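Putative TOXIN related protein (Parabacteroides distasonis ATCC 8503, PDB 3K0Y) is of unknown function, a putative toxin-related protein that joins a NigD-like N-terminal OB domain to a C-terminal beta-sandwich domain. Local coordinates at residues A[14-19]-A[28-33]. Numbering follows the deposited sequence.
Sequences AVATVV and LRLDDG
Thr-17 and Arg-29 form an antiparallel hydrogen-bonded pair in the beta hairpin of strands 11-22 and 25-30, part of the NigD-like N-terminal OB domain, with Thr-17 N to Arg-29 O at 2.9 Å and Arg-29 N to Thr-17 O at 2.8 Å, both bonds nearly straight.

On one face Leu-28, Val-18, Ala-16 and Leu-30 pack together. Leu-28 CD2 lies 4.0 Å from Ala-16 CB and also meets Val-18 CG2. Leu-30 adds its CD2 methyl against Ala-14 CB and Ala-16 CB.

The other face carries Thr-17 and Arg-29, side by side and pointing the same way. The CG of Arg-29 is anti to its backbone N (chi1 -168°), and the chain bends at chi3 (60°). This brings the guanidinium obliquely past two methyls: Val-19 CG2 is 3.3 Å from Arg-29 NH1, and Thr-17 CG2 is 4.0 Å from Arg-29 NH2. The polar ends share a partner, as Asp-117 forms a salt bridge with Arg-29 NE and a hydrogen bond with Thr-17 OG1. Arg-53 also bonds to Thr-17 OG1 and forms a salt bridge with Asp-31, whose other carboxylate oxygen takes a bond from Trp-114.

A type I turn runs from Leu-30 to Gly-33, closed by Gly-33 N to Leu-30 O. A water links strand 11-22 to this turn, 2.6 Å from both Val-15 O, to which it donates, and Asp-31 N, from which it accepts.

At this point the hairpin has an apolar face and one that is largely polar. Asp-117, between strands 113-116 and 119-128, holds side chains from both strands of the hairpin, and it probably offsets the positive charge of Arg-29, which has Lys-207 close by.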
loop_
_atom_site.group_PDB
_atom_site.type_symbol
_atom_site.label_atom_id
_atom_site.label_comp_id
_atom_site.label_asym_id
_atom_site.label_seq_id
_atom_site.Cartn_x
_atom_site.Cartn_y
_atom_site.Cartn_z
ATOM N N ALA A 14 0.033 -7.908 -11.717
ATOM C CA ALA A 14 -0.836 -7.030 -10.935
ATOM C C ALA A 14 -0.563 -7.117 -9.418
ATOM O O ALA A 14 -0.019 -8.123 -8.927
ATOM C CB ALA A 14 -2.308 -7.361 -11.241
ATOM N N VAL A 15 -0.935 -6.055 -8.694
ATOM C CA VAL A 15 -0.926 -6.051 -7.252
ATOM C C VAL A 15 -2.251 -6.718 -6.820
ATOM O O VAL A 15 -3.308 -6.410 -7.392
ATOM C CB VAL A 15 -0.697 -4.614 -6.677
ATOM C CG1 VAL A 15 -0.784 -4.575 -5.117
ATOM C CG2 VAL A 15 0.643 -4.066 -7.141
ATOM N N ALA A 16 -2.167 -7.690 -5.903
ATOM C CA ALA A 16 -3.318 -8.426 -5.380
ATOM C C ALA A 16 -3.247 -8.517 -3.870
ATOM O O ALA A 16 -2.150 -8.558 -3.293
ATOM C CB ALA A 16 -3.342 -9.855 -5.920
ATOM N N THR A 17 -4.408 -8.654 -3.253
ATOM C CA THR A 17 -4.486 -9.047 -1.862
ATOM C C THR A 17 -4.611 -10.563 -1.732
ATOM O O THR A 17 -5.421 -11.189 -2.388
ATOM C CB THR A 17 -5.631 -8.361 -1.142
ATOM O OG1 THR A 17 -5.545 -6.946 -1.396
ATOM C CG2 THR A 17 -5.596 -8.698 0.431
ATOM N N VAL A 18 -3.760 -11.131 -0.883
ATOM C CA VAL A 18 -3.778 -12.528 -0.567
ATOM C C VAL A 18 -4.874 -12.785 0.465
ATOM O O VAL A 18 -4.885 -12.192 1.543
ATOM C CB VAL A 18 -2.403 -13.005 0.031
ATOM C CG1 VAL A 18 -2.500 -14.486 0.479
ATOM C CG2 VAL A 18 -1.244 -12.859 -0.961
ATOM N N VAL A 19 -5.788 -13.682 0.171
ATOM C CA VAL A 19 -6.785 -14.028 1.186
ATOM C C VAL A 19 -6.681 -15.495 1.566
ATOM O O VAL A 19 -7.084 -16.342 0.791
ATOM C CB VAL A 19 -8.226 -13.697 0.721
ATOM C CG1 VAL A 19 -9.189 -13.939 1.870
ATOM C CG2 VAL A 19 -8.310 -12.228 0.229
ATOM N N LEU A 28 -6.753 -14.749 -4.449
ATOM C CA LEU A 28 -6.205 -13.410 -4.653
ATOM C C LEU A 28 -7.312 -12.472 -5.021
ATOM O O LEU A 28 -8.136 -12.814 -5.882
ATOM C CB LEU A 28 -5.175 -13.421 -5.773
ATOM C CG LEU A 28 -3.946 -14.266 -5.476
ATOM C CD1 LEU A 28 -3.244 -14.566 -6.770
ATOM C CD2 LEU A 28 -3.022 -13.552 -4.504
ATOM N N ARG A 29 -7.327 -11.293 -4.398
ATOM C CA ARG A 29 -8.323 -10.248 -4.691
ATOM C C ARG A 29 -7.671 -9.061 -5.427
ATOM O O ARG A 29 -6.754 -8.446 -4.917
ATOM C CB ARG A 29 -9.009 -9.784 -3.394
ATOM C CG ARG A 29 -10.247 -8.919 -3.677
ATOM C CD ARG A 29 -11.178 -8.789 -2.506
ATOM N NE ARG A 29 -10.489 -8.186 -1.371
ATOM C CZ ARG A 29 -10.254 -8.780 -0.199
ATOM N NH1 ARG A 29 -10.692 -9.992 0.049
ATOM N NH2 ARG A 29 -9.581 -8.136 0.737
ATOM N N LEU A 30 -8.120 -8.762 -6.636
ATOM C CA LEU A 30 -7.518 -7.705 -7.429
ATOM C C LEU A 30 -8.116 -6.367 -7.017
ATOM O O LEU A 30 -9.135 -6.358 -6.331
ATOM C CB LEU A 30 -7.756 -7.946 -8.911
ATOM C CG LEU A 30 -7.131 -9.181 -9.543
ATOM C CD1 LEU A 30 -7.511 -9.256 -11.089
ATOM C CD2 LEU A 30 -5.635 -9.170 -9.333
ATOM N N ASP A 31 -7.486 -5.254 -7.410
ATOM C CA ASP A 31 -8.042 -3.935 -7.081
ATOM C C ASP A 31 -9.499 -3.745 -7.596
ATOM O O ASP A 31 -10.348 -3.260 -6.874
ATOM C CB ASP A 31 -7.146 -2.813 -7.598
ATOM C CG ASP A 31 -5.788 -2.734 -6.877
ATOM O OD1 ASP A 31 -5.622 -3.239 -5.762
ATOM O OD2 ASP A 31 -4.859 -2.156 -7.449
ATOM N N ASP A 32 -9.812 -4.179 -8.815
ATOM C CA ASP A 32 -11.208 -4.041 -9.336
ATOM C C ASP A 32 -12.154 -5.081 -8.715
ATOM O O ASP A 32 -13.254 -5.281 -9.209
ATOM C CB ASP A 32 -11.244 -4.141 -10.864
ATOM C CG ASP A 32 -10.718 -5.474 -11.386
ATOM O OD1 ASP A 32 -10.264 -6.313 -10.584
ATOM O OD2 ASP A 32 -10.730 -5.693 -12.614
ATOM N N GLY A 33 -11.707 -5.751 -7.646
ATOM C CA GLY A 33 -12.547 -6.651 -6.850
ATOM C C GLY A 33 -12.667 -8.078 -7.355
ATOM O O GLY A 33 -13.197 -8.935 -6.652
HETATM O O HOH W 1 -5.269 -5.361 -8.761
#